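Local coordinates for Trm112p-like protein (PDB 3Q87) that binds a zinc ion and, in complex with the methyltransferase Mtq2, acts as the activator subunit for methylation of the translation termination factor eRF1, at residues H43-T46 with R52-S55; K54-S59 with K87-G92; L107-K112 with V116-T121. All coordinates share one frame; numbering follows the deposited sequence.

Contact 1: H43-T46 with R52-S55; sequences HMFT and RLKS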
ATOM      1  N   HIS A  43      -0.318 -12.091  12.645  1.00 25.31           N
ATOM      2  CA  HIS A  43      -0.843 -13.397  12.275  1.00 32.97           C
ATOM      3  C   HIS A  43      -0.215 -13.967  10.994  1.00 45.94           C
ATOM      4  O   HIS A  43      -0.101 -15.193  10.839  1.00 34.85           O
ATOM      5  CB  HIS A  43      -2.362 -13.350  12.142  1.00 33.60           C
ATOM      6  CG  HIS A  43      -2.837 -12.649  10.909  1.00 45.88           C
ATOM      7  ND1 HIS A  43      -3.354 -13.326   9.824  1.00 46.00           N
ATOM      8  CD2 HIS A  43      -2.878 -11.334  10.587  1.00 39.76           C
ATOM      9  CE1 HIS A  43      -3.692 -12.459   8.887  1.00 41.67           C
ATOM     10  NE2 HIS A  43      -3.412 -11.242   9.325  1.00 38.51           N
ATOM     11  N   MET A  44       0.186 -13.086  10.078  1.00 35.18           N
ATOM     12  CA  MET A  44       0.789 -13.536   8.829  1.00 30.99           C
ATOM     13  C   MET A  44       2.129 -14.208   9.110  1.00 35.69           C
ATOM     14  O   MET A  44       2.574 -15.086   8.363  1.00 34.41           O
ATOM     15  CB  MET A  44       0.972 -12.374   7.847  1.00 34.10           C
ATOM     16  CG  MET A  44      -0.332 -11.795   7.286  1.00 40.01           C
ATOM     17  SD  MET A  44      -1.378 -12.993   6.419  1.00 44.11           S
ATOM     18  CE  MET A  44      -0.944 -12.668   4.713  1.00 38.35           C
ATOM     19  N   PHE A  45       2.765 -13.788  10.197  1.00 29.46           N
ATOM     20  CA  PHE A  45       4.088 -14.272  10.543  1.00 34.54           C
ATOM     21  C   PHE A  45       4.077 -15.330  11.654  1.00 34.93           C
ATOM     22  O   PHE A  45       5.123 -15.897  11.981  1.00 39.69           O
ATOM     23  CB  PHE A  45       5.009 -13.088  10.879  1.00 26.60           C
ATOM     24  CG  PHE A  45       5.198 -12.136   9.727  1.00 27.25           C
ATOM     25  CD1 PHE A  45       4.409 -11.008   9.606  1.00 25.47           C
ATOM     26  CD2 PHE A  45       6.138 -12.394   8.743  1.00 23.80           C
ATOM     27  CE1 PHE A  45       4.571 -10.142   8.533  1.00 21.25           C
ATOM     28  CE2 PHE A  45       6.304 -11.532   7.666  1.00 27.35           C
ATOM     29  CZ  PHE A  45       5.514 -10.401   7.567  1.00 17.28           C
ATOM     30  N   THR A  46       2.902 -15.603  12.223  1.00 39.76           N
ATOM     31  CA  THR A  46       2.782 -16.636  13.261  1.00 44.82           C
ATOM     32  C   THR A  46       2.304 -17.956  12.674  1.00 34.64           C
ATOM     33  O   THR A  46       2.805 -19.015  13.041  1.00 50.98           O
ATOM     34  CB  THR A  46       1.829 -16.246  14.447  1.00 38.20           C
ATOM     35  OG1 THR A  46       0.529 -15.882  13.957  1.00 37.85           O
ATOM     36  CG2 THR A  46       2.406 -15.116  15.286  1.00 40.50           C
ATOM     37  N   ARG A  52       6.285 -17.937   7.444  1.00 31.39           N
ATOM     38  CA  ARG A  52       6.756 -16.792   6.664  1.00 29.90           C
ATOM     39  C   ARG A  52       8.121 -16.306   7.155  1.00 29.49           C
ATOM     40  O   ARG A  52       8.989 -15.948   6.346  1.00 29.46           O
ATOM     41  CB  ARG A  52       5.720 -15.653   6.631  1.00 21.83           C
ATOM     42  CG  ARG A  52       4.472 -15.999   5.830  1.00 27.95           C
ATOM     43  CD  ARG A  52       3.690 -14.768   5.396  1.00 25.07           C
ATOM     44  NE  ARG A  52       2.725 -15.097   4.354  1.00 26.11           N
ATOM     45  CZ  ARG A  52       1.476 -15.524   4.569  1.00 30.70           C
ATOM     46  NH1 ARG A  52       1.009 -15.676   5.799  1.00 25.58           N
ATOM     47  NH2 ARG A  52       0.683 -15.795   3.538  1.00 38.28           N
ATOM     48  N   LEU A  53       8.316 -16.322   8.473  1.00 27.02           N
ATOM     49  CA  LEU A  53       9.589 -15.919   9.070  1.00 23.30           C
ATOM     50  C   LEU A  53      10.729 -16.866   8.707  1.00 27.03           C
ATOM     51  O   LEU A  53      11.836 -16.431   8.393  1.00 23.91           O
ATOM     52  CB  LEU A  53       9.465 -15.841  10.589  1.00 31.17           C
ATOM     53  CG  LEU A  53       8.496 -14.790  11.126  1.00 29.00           C
ATOM     54  CD1 LEU A  53       8.496 -14.815  12.637  1.00 33.40           C
ATOM     55  CD2 LEU A  53       8.894 -13.419  10.620  1.00 29.99           C
ATOM     56  N   LYS A  54      10.459 -18.164   8.796  1.00 29.37           N
ATOM     57  CA  LYS A  54      11.410 -19.183   8.369  1.00 32.88           C
ATOM     58  C   LYS A  54      11.769 -19.011   6.902  1.00 22.03           C
ATOM     59  O   LYS A  54      12.928 -19.118   6.521  1.00 26.91           O
ATOM     60  CB  LYS A  54      10.821 -20.577   8.588  1.00 32.83           C
ATOM     61  CG  LYS A  54      10.644 -20.954  10.039  1.00 32.32           C
ATOM     62  CD  LYS A  54      10.016 -22.343  10.163  1.00 48.80           C
ATOM     63  CE  LYS A  54       9.942 -22.795  11.620  1.00 51.53           C
ATOM     64  NZ  LYS A  54       8.930 -23.872  11.841  1.00 60.48           N
ATOM     65  N   SER A  55      10.762 -18.754   6.079  1.00 24.59           N
ATOM     66  CA  SER A  55      10.975 -18.496   4.656  1.00 25.80           C
ATOM     67  C   SER A  55      11.883 -17.278   4.432  1.00 21.84           C
ATOM     68  O   SER A  55      12.830 -17.325   3.646  1.00 22.81           O
ATOM     69  CB  SER A  55       9.626 -18.290   3.955  1.00 27.02           C
ATOM     70  OG  SER A  55       9.789 -18.111   2.556  1.00 31.19           O
TER
HETATM   71  O   HOH W   1       3.681 -17.568   8.762  1.00 27.85           O
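Leu-53 and Arg-52 meet Phe-45 and Met-44 across the kink of helix 42-59. The tight, buried part is apolar. CD2 of Leu-53 sits 3.5 Å from CD2 of Phe-45, the two side chains crossing at about a right angle, and CB of Arg-52 adds a second, looser touch on the same ring carbon. Leu-90 of helix 84-91 packs against both Phe-45 and Leu-53, while Ile-73 and Phe-76 of helix 70-78 press on Leu-53, so this corner belongs to the core between the three helices. Residues 42-59 are not one straight helix: the N atoms of Arg-52 and Leu-53 have no bond to the preceding turn, and a weakly bonded first turn folds back on the second part, bringing Phe-45 CA within 5.3 Å of Arg-52 CA. The other side is lined by water and includes the partly exposed Arg-52. There a water donates to Met-44 O at 2.7 Å and accepts from Arg-52 N. Arg-52 NH1 donates to Met-44 O (3.1 Å, 172° at the hydrogen). NH1 comes in the carbonyl plane on a lone pair, and Met-44 O in turn lies in the guanidinium plane. The Met-44 chain, bent at chi2 and chi3, brings CE over one guanidinium face, 3.7 Å from Arg-52 CZ, and Asn-75 of the methyltransferase chain packs on Met-44.

Contact 2: K54-S59 with K87-G92; sequences KSLVNS and KEFLFG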
ATOM      1  N   LYS A  54      10.459 -18.164   8.796  1.00 29.37           N
ATOM      2  CA  LYS A  54      11.410 -19.183   8.369  1.00 32.88           C
ATOM      3  C   LYS A  54      11.769 -19.011   6.902  1.00 22.03           C
ATOM      4  O   LYS A  54      12.928 -19.118   6.521  1.00 26.91           O
ATOM      5  CB  LYS A  54      10.821 -20.577   8.588  1.00 32.83           C
ATOM      6  CG  LYS A  54      10.644 -20.954  10.039  1.00 32.32           C
ATOM      7  CD  LYS A  54      10.016 -22.343  10.163  1.00 48.80           C
ATOM      8  CE  LYS A  54       9.942 -22.795  11.620  1.00 51.53           C
ATOM      9  NZ  LYS A  54       8.930 -23.872  11.841  1.00 60.48           N
ATOM     10  N   SER A  55      10.762 -18.754   6.079  1.00 24.59           N
ATOM     11  CA  SER A  55      10.975 -18.496   4.656  1.00 25.80           C
ATOM     12  C   SER A  55      11.883 -17.278   4.432  1.00 21.84           C
ATOM     13  O   SER A  55      12.830 -17.325   3.646  1.00 22.81           O
ATOM     14  CB  SER A  55       9.626 -18.290   3.955  1.00 27.02           C
ATOM     15  OG  SER A  55       9.789 -18.111   2.556  1.00 31.19           O
ATOM     16  N   LEU A  56      11.579 -16.181   5.119  1.00 22.81           N
ATOM     17  CA  LEU A  56      12.406 -14.986   5.049  1.00 20.25           C
ATOM     18  C   LEU A  56      13.829 -15.245   5.534  1.00 25.98           C
ATOM     19  O   LEU A  56      14.790 -14.806   4.906  1.00 24.29           O
ATOM     20  CB  LEU A  56      11.785 -13.858   5.875  1.00 21.35           C
ATOM     21  CG  LEU A  56      10.631 -13.125   5.190  1.00 24.22           C
ATOM     22  CD1 LEU A  56       9.873 -12.235   6.179  1.00 20.82           C
ATOM     23  CD2 LEU A  56      11.173 -12.317   4.016  1.00 21.80           C
ATOM     24  N   VAL A  57      13.970 -15.941   6.657  1.00 28.18           N
ATOM     25  CA  VAL A  57      15.304 -16.166   7.211  1.00 25.49           C
ATOM     26  C   VAL A  57      16.172 -16.932   6.216  1.00 30.09           C
ATOM     27  O   VAL A  57      17.350 -16.627   6.033  1.00 28.22           O
ATOM     28  CB  VAL A  57      15.257 -16.885   8.560  1.00 28.91           C
ATOM     29  CG1 VAL A  57      16.562 -17.625   8.813  1.00 37.67           C
ATOM     30  CG2 VAL A  57      14.979 -15.881   9.671  1.00 36.64           C
ATOM     31  N   ASN A  58      15.564 -17.910   5.555  1.00 33.88           N
ATOM     32  CA  ASN A  58      16.229 -18.656   4.497  1.00 30.12           C
ATOM     33  C   ASN A  58      16.591 -17.781   3.304  1.00 35.18           C
ATOM     34  O   ASN A  58      17.690 -17.881   2.768  1.00 27.49           O
ATOM     35  CB  ASN A  58      15.348 -19.806   4.025  1.00 34.35           C
ATOM     36  CG  ASN A  58      16.069 -20.724   3.080  1.00 41.65           C
ATOM     37  OD1 ASN A  58      17.241 -21.037   3.284  1.00 43.90           O
ATOM     38  ND2 ASN A  58      15.379 -21.166   2.034  1.00 44.13           N
ATOM     39  N   SER A  59      15.657 -16.929   2.883  1.00 27.86           N
ATOM     40  CA  SER A  59      15.903 -16.033   1.762  1.00 28.13           C
ATOM     41  C   SER A  59      17.050 -15.066   2.046  1.00 23.73           C
ATOM     42  O   SER A  59      17.777 -14.657   1.130  1.00 24.05           O
ATOM     43  CB  SER A  59      14.631 -15.241   1.422  1.00 28.11           C
ATOM     44  OG  SER A  59      13.605 -16.100   0.955  1.00 24.89           O
ATOM     45  N   LYS A  87      10.217  -7.258  14.879  1.00 34.81           N
ATOM     46  CA  LYS A  87      10.141  -5.907  14.319  1.00 36.39           C
ATOM     47  C   LYS A  87      11.478  -5.478  13.740  1.00 36.51           C
ATOM     48  O   LYS A  87      11.546  -4.846  12.690  1.00 31.04           O
ATOM     49  CB  LYS A  87       9.777  -4.902  15.406  1.00 37.93           C
ATOM     50  CG  LYS A  87       8.305  -4.757  15.740  1.00 39.78           C
ATOM     51  CD  LYS A  87       8.165  -3.741  16.880  1.00 49.11           C
ATOM     52  CE  LYS A  87       6.765  -3.677  17.462  1.00 60.03           C
ATOM     53  NZ  LYS A  87       5.852  -2.807  16.674  1.00 58.66           N
ATOM     54  N   GLU A  88      12.546  -5.792  14.457  1.00 35.93           N
ATOM     55  CA  GLU A  88      13.878  -5.396  14.046  1.00 29.72           C
ATOM     56  C   GLU A  88      14.255  -6.089  12.736  1.00 33.38           C
ATOM     57  O   GLU A  88      14.898  -5.502  11.869  1.00 33.17           O
ATOM     58  CB  GLU A  88      14.867  -5.757  15.156  1.00 49.76           C
ATOM     59  CG  GLU A  88      16.270  -5.211  14.983  1.00 54.12           C
ATOM     60  CD  GLU A  88      17.132  -5.457  16.213  1.00 67.63           C
ATOM     61  OE1 GLU A  88      16.621  -5.275  17.342  1.00 61.52           O
ATOM     62  OE2 GLU A  88      18.313  -5.832  16.046  1.00 69.53           O
ATOM     63  N   PHE A  89      13.854  -7.347  12.595  1.00 26.03           N
ATOM     64  CA  PHE A  89      14.117  -8.084  11.368  1.00 33.82           C
ATOM     65  C   PHE A  89      13.203  -7.585  10.239  1.00 24.70           C
ATOM     66  O   PHE A  89      13.650  -7.377   9.115  1.00 23.10           O
ATOM     67  CB  PHE A  89      13.912  -9.586  11.613  1.00 34.03           C
ATOM     68  CG  PHE A  89      14.274 -10.468  10.440  1.00 30.82           C
ATOM     69  CD1 PHE A  89      15.595 -10.792  10.175  1.00 34.57           C
ATOM     70  CD2 PHE A  89      13.279 -11.012   9.629  1.00 36.45           C
ATOM     71  CE1 PHE A  89      15.929 -11.621   9.111  1.00 33.62           C
ATOM     72  CE2 PHE A  89      13.602 -11.844   8.563  1.00 34.58           C
ATOM     73  CZ  PHE A  89      14.932 -12.147   8.302  1.00 35.30           C
ATOM     74  N   LEU A  90      11.936  -7.363  10.553  1.00 18.18           N
ATOM     75  CA  LEU A  90      10.946  -7.079   9.512  1.00 28.33           C
ATOM     76  C   LEU A  90      10.976  -5.619   9.046  1.00 27.81           C
ATOM     77  O   LEU A  90      10.564  -5.302   7.928  1.00 20.79           O
ATOM     78  CB  LEU A  90       9.547  -7.481   9.982  1.00 23.53           C
ATOM     79  CG  LEU A  90       9.287  -8.983  10.177  1.00 28.40           C
ATOM     80  CD1 LEU A  90       7.897  -9.242  10.749  1.00 26.94           C
ATOM     81  CD2 LEU A  90       9.471  -9.770   8.875  1.00 28.85           C
ATOM     82  N   PHE A  91      11.479  -4.737   9.903  1.00 23.43           N
ATOM     83  CA  PHE A  91      11.516  -3.315   9.599  1.00 24.12           C
ATOM     84  C   PHE A  91      12.938  -2.829   9.448  1.00 25.81           C
ATOM     85  O   PHE A  91      13.172  -1.739   8.939  1.00 30.47           O
ATOM     86  CB  PHE A  91      10.814  -2.508  10.698  1.00 26.01           C
ATOM     87  CG  PHE A  91       9.316  -2.602  10.655  1.00 24.55           C
ATOM     88  CD1 PHE A  91       8.568  -1.687   9.922  1.00 24.80           C
ATOM     89  CD2 PHE A  91       8.650  -3.611  11.341  1.00 23.58           C
ATOM     90  CE1 PHE A  91       7.185  -1.780   9.872  1.00 21.02           C
ATOM     91  CE2 PHE A  91       7.269  -3.711  11.292  1.00 22.73           C
ATOM     92  CZ  PHE A  91       6.535  -2.791  10.560  1.00 20.03           C
ATOM     93  N   GLY A  92      13.889  -3.640   9.900  1.00 27.30           N
ATOM     94  CA  GLY A  92      15.276  -3.218   9.959  1.00 28.59           C
ATOM     95  C   GLY A  92      16.117  -3.699   8.796  1.00 29.96           C
ATOM     96  O   GLY A  92      17.330  -3.511   8.780  1.00 25.10           O
TER
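Phe-89 is the large bump of this contact, its ring reaching from helix 84-91 to the surface of helix 42-59 between Leu-56 and Val-57. CG stands anti to the backbone N (chi1 -175°), which carries the ring out across the gap. It arrives by its far end: Phe-89 CE2 lies 3.8 Å from Leu-56 CB, with that CB close to the ring plane at the edge. Phe-89 CZ stops 4.0 Å from Val-57 CG2. The ring end therefore nestles into the shallow hollow between two successive side chains, touching the root of one and a branch of the other.

Beside it a smaller pair closes the contact. Leu-90 CD2 meets Leu-56 CD1 at 3.7 Å, methyl to methyl, and the two leucines cross at about a right angle. Leu-56 thus serves both partners, with its CB against the phenylalanine and its CD1 against the leucine. No hydrogen bond passes between the segments, and the fit is one of apolar shape alone.

The backbones stay well apart. The segment axes approach to 12.0 Å and cross at 60°, so the bulky side chains have to span the interval, and the buried area is modest at 155 Å². This is plain helix-helix packing in the core of the chain, away from the zinc. Around it, Phe-45 from an earlier turn of helix 42-59 packs on Leu-56 and Leu-90, Pro-3 and Leu-6 of the N-terminal segment touch Leu-56, Leu-68 meets Val-57, and Ser-59 OG bonds to Leu-22 O in strand 20-24.

Contact 3: L107-K112 with V116-T121; sequences LIYPIK and VETVDT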
ATOM      1  N   LEU A 107       4.193 -16.675 -10.581  1.00 17.64           N
ATOM      2  CA  LEU A 107       4.299 -15.261 -10.947  1.00 14.74           C
ATOM      3  C   LEU A 107       5.402 -14.564 -10.137  1.00 15.50           C
ATOM      4  O   LEU A 107       5.528 -14.770  -8.927  1.00 15.26           O
ATOM      5  CB  LEU A 107       2.970 -14.550 -10.710  1.00 17.26           C
ATOM      6  CG  LEU A 107       2.878 -13.097 -11.179  1.00 22.02           C
ATOM      7  CD1 LEU A 107       2.760 -13.066 -12.695  1.00 24.33           C
ATOM      8  CD2 LEU A 107       1.693 -12.394 -10.543  1.00 18.51           C
ATOM      9  N   ILE A 108       6.191 -13.738 -10.814  1.00 14.41           N
ATOM     10  CA  ILE A 108       7.325 -13.054 -10.206  1.00 16.95           C
ATOM     11  C   ILE A 108       7.156 -11.538 -10.172  1.00 18.15           C
ATOM     12  O   ILE A 108       6.904 -10.917 -11.204  1.00 14.18           O
ATOM     13  CB  ILE A 108       8.610 -13.272 -11.013  1.00 19.84           C
ATOM     14  CG1 ILE A 108       8.938 -14.759 -11.160  1.00 23.89           C
ATOM     15  CG2 ILE A 108       9.760 -12.513 -10.385  1.00 16.28           C
ATOM     16  CD1 ILE A 108       9.351 -15.396  -9.895  1.00 23.63           C
ATOM     17  N   TYR A 109       7.328 -10.964  -8.981  1.00 15.86           N
ATOM     18  CA  TYR A 109       7.436  -9.523  -8.793  1.00 14.61           C
ATOM     19  C   TYR A 109       8.910  -9.151  -8.582  1.00 12.17           C
ATOM     20  O   TYR A 109       9.480  -9.412  -7.530  1.00 12.95           O
ATOM     21  CB  TYR A 109       6.661  -9.072  -7.553  1.00 13.07           C
ATOM     22  CG  TYR A 109       5.154  -9.276  -7.529  1.00 12.47           C
ATOM     23  CD1 TYR A 109       4.408  -9.335  -8.698  1.00 13.74           C
ATOM     24  CD2 TYR A 109       4.479  -9.351  -6.318  1.00 16.65           C
ATOM     25  CE1 TYR A 109       3.040  -9.497  -8.660  1.00 18.81           C
ATOM     26  CE2 TYR A 109       3.097  -9.513  -6.263  1.00 16.96           C
ATOM     27  CZ  TYR A 109       2.387  -9.578  -7.430  1.00 13.66           C
ATOM     28  OH  TYR A 109       1.032  -9.725  -7.373  1.00 15.09           O
ATOM     29  N   PRO A 110       9.530  -8.524  -9.574  1.00 14.13           N
ATOM     30  CA  PRO A 110      10.909  -8.085  -9.344  1.00 14.21           C
ATOM     31  C   PRO A 110      10.943  -7.024  -8.249  1.00 19.92           C
ATOM     32  O   PRO A 110       9.981  -6.286  -8.065  1.00 18.55           O
ATOM     33  CB  PRO A 110      11.307  -7.455 -10.685  1.00 16.22           C
ATOM     34  CG  PRO A 110      10.327  -8.015 -11.686  1.00 15.87           C
ATOM     35  CD  PRO A 110       9.052  -8.181 -10.922  1.00 15.92           C
ATOM     36  N   ILE A 111      12.048  -6.969  -7.523  1.00 16.20           N
ATOM     37  CA  ILE A 111      12.307  -5.898  -6.581  1.00 19.16           C
ATOM     38  C   ILE A 111      13.525  -5.178  -7.145  1.00 22.72           C
ATOM     39  O   ILE A 111      14.586  -5.775  -7.302  1.00 18.24           O
ATOM     40  CB  ILE A 111      12.583  -6.450  -5.167  1.00 22.69           C
ATOM     41  CG1 ILE A 111      11.334  -7.165  -4.621  1.00 16.33           C
ATOM     42  CG2 ILE A 111      13.036  -5.337  -4.217  1.00 14.34           C
ATOM     43  CD1 ILE A 111      11.617  -8.058  -3.419  1.00 11.63           C
ATOM     44  N   LYS A 112      13.359  -3.903  -7.476  1.00 18.34           N
ATOM     45  CA  LYS A 112      14.388  -3.149  -8.172  1.00 23.79           C
ATOM     46  C   LYS A 112      14.542  -1.764  -7.538  1.00 25.06           C
ATOM     47  O   LYS A 112      13.606  -0.973  -7.533  1.00 17.69           O
ATOM     48  CB  LYS A 112      14.007  -3.039  -9.653  1.00 22.21           C
ATOM     49  CG  LYS A 112      14.960  -2.213 -10.498  1.00 45.43           C
ATOM     50  CD  LYS A 112      14.378  -1.994 -11.896  1.00 68.06           C
ATOM     51  CE  LYS A 112      15.114  -0.900 -12.664  1.00 68.01           C
ATOM     52  NZ  LYS A 112      14.415  -0.567 -13.942  1.00 64.44           N
ATOM     53  N   VAL A 116       8.907  -2.622  -5.098  1.00 15.18           N
ATOM     54  CA  VAL A 116       8.287  -3.871  -5.546  1.00 13.50           C
ATOM     55  C   VAL A 116       7.458  -3.632  -6.809  1.00 17.80           C
ATOM     56  O   VAL A 116       6.547  -2.808  -6.843  1.00 12.11           O
ATOM     57  CB  VAL A 116       7.391  -4.505  -4.481  1.00 15.24           C
ATOM     58  CG1 VAL A 116       6.801  -5.842  -4.999  1.00 14.64           C
ATOM     59  CG2 VAL A 116       8.171  -4.712  -3.171  1.00 15.47           C
ATOM     60  N   GLU A 117       7.796  -4.368  -7.847  1.00 13.99           N
ATOM     61  CA  GLU A 117       7.235  -4.146  -9.150  1.00 16.31           C
ATOM     62  C   GLU A 117       6.160  -5.193  -9.418  1.00 18.54           C
ATOM     63  O   GLU A 117       6.473  -6.342  -9.685  1.00 18.27           O
ATOM     64  CB  GLU A 117       8.357  -4.242 -10.179  1.00 14.59           C
ATOM     65  CG  GLU A 117       7.855  -4.428 -11.587  1.00 22.57           C
ATOM     66  CD  GLU A 117       7.197  -3.169 -12.107  1.00 25.71           C
ATOM     67  OE1 GLU A 117       7.891  -2.135 -12.225  1.00 33.35           O
ATOM     68  OE2 GLU A 117       5.985  -3.213 -12.383  1.00 30.17           O
ATOM     69  N   THR A 118       4.894  -4.809  -9.346  1.00 16.44           N
ATOM     70  CA  THR A 118       3.834  -5.801  -9.524  1.00 12.90           C
ATOM     71  C   THR A 118       3.079  -5.648 -10.841  1.00 18.42           C
ATOM     72  O   THR A 118       2.096  -6.346 -11.096  1.00 17.60           O
ATOM     73  CB  THR A 118       2.827  -5.777  -8.351  1.00 13.04           C
ATOM     74  OG1 THR A 118       1.951  -4.640  -8.473  1.00 15.01           O
ATOM     75  CG2 THR A 118       3.573  -5.759  -6.982  1.00 12.92           C
ATOM     76  N   VAL A 119       3.525  -4.721 -11.672  1.00 18.55           N
ATOM     77  CA  VAL A 119       2.844  -4.459 -12.933  1.00 22.70           C
ATOM     78  C   VAL A 119       3.569  -5.207 -14.035  1.00 21.03           C
ATOM     79  O   VAL A 119       2.965  -5.987 -14.745  1.00 24.35           O
ATOM     80  CB  VAL A 119       2.793  -2.948 -13.276  1.00 19.78           C
ATOM     81  CG1 VAL A 119       2.064  -2.717 -14.612  1.00 17.88           C
ATOM     82  CG2 VAL A 119       2.109  -2.174 -12.159  1.00 15.91           C
ATOM     83  N   ASP A 120       4.874  -4.974 -14.158  1.00 20.69           N
ATOM     84  CA  ASP A 120       5.680  -5.658 -15.163  1.00 26.90           C
ATOM     85  C   ASP A 120       6.272  -6.931 -14.565  1.00 25.20           C
ATOM     86  O   ASP A 120       7.378  -6.937 -14.026  1.00 23.31           O
ATOM     87  CB  ASP A 120       6.775  -4.739 -15.709  1.00 25.98           C
ATOM     88  CG  ASP A 120       6.205  -3.526 -16.443  1.00 37.42           C
ATOM     89  OD1 ASP A 120       5.120  -3.645 -17.050  1.00 30.82           O
ATOM     90  OD2 ASP A 120       6.845  -2.449 -16.414  1.00 42.51           O
ATOM     91  N   THR A 121       5.503  -8.003 -14.652  1.00 20.52           N
ATOM     92  CA  THR A 121       5.842  -9.244 -13.984  1.00 16.86           C
ATOM     93  C   THR A 121       6.614 -10.211 -14.884  1.00 21.50           C
ATOM     94  O   THR A 121       6.723 -10.012 -16.089  1.00 19.56           O
ATOM     95  CB  THR A 121       4.585  -9.935 -13.480  1.00 17.18           C
ATOM     96  OG1 THR A 121       3.648 -10.067 -14.559  1.00 20.11           O
ATOM     97  CG2 THR A 121       3.955  -9.121 -12.370  1.00 20.45           C
TER
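Ile-111 and Val-116 form an antiparallel non-hydrogen-bonded pair, CA atoms 4.6 Å apart, and the next step is fastened by Glu-117 N to Pro-110 O at 2.9 Å. This is the C-terminal beta hairpin, strands 108-112 and 115-117, at the edge of the four-stranded antiparallel sheet. Ile-111 and Val-116 put their side chains on the same face, where Leu-100 of strand 98-102 touches both.

Past Glu-117 the second segment leaves strand geometry, and its threonines wrap the Tyr-109 ring. Thr-118 CG2 makes a CH-pi contact over the centre of one face, 3.7 Å from the centroid of the Tyr-109 ring and 8° off the normal. Thr-121 CG2 comes to the edge instead, in the ring plane, 3.7 Å from Tyr-109 CD1. The phenol end is tied to the N-terminal segment through a hydrogen bond from OH to Lys-10 O. At the start of the hairpin, Leu-107 CD1 packs 3.6 Å from Thr-121 OG1; the Leu-107 side chain also neighbours the zinc ligands Cys-11 and Cys-105.

The outer edge faces the methyltransferase, whose strand runs parallel to Val-116 and Glu-117 and continues the sheet. Arg-67 of that chain bridges to the carboxylates of Glu-117 and Asp-120, and Thr-118 OG1 bonds to its main-chain O. The Glu-117 chain bends at chi2 (71°), folding the carboxylate back over its own turn, where OE2 accepts from Val-119 N and, at 2.7 Å, from Asp-120 N, the latter above the carboxylate plane.

How the contacts relate
From the N terminus, contact 1 comes first and closes a short turn-back within helix 42-59, bringing two turns together over its kink. Contact 2 starts on the stretch where contact 1 ends, sharing Lys-54 and Ser-55, and closes a much longer loop that takes in helix 70-78 and returns along helix 84-91. The two touch directly: Phe-45 CE2 lies 3.8 Å from Leu-90 CD2, making one continuous apolar core. Contact 3 follows in series near the C terminus, its centre about 21 Å from that of contact 1 and about 20 Å from that of contact 2. It nests in neither, and closes the hairpin whose outer strand carries the sheet on into the methyltransferase chain.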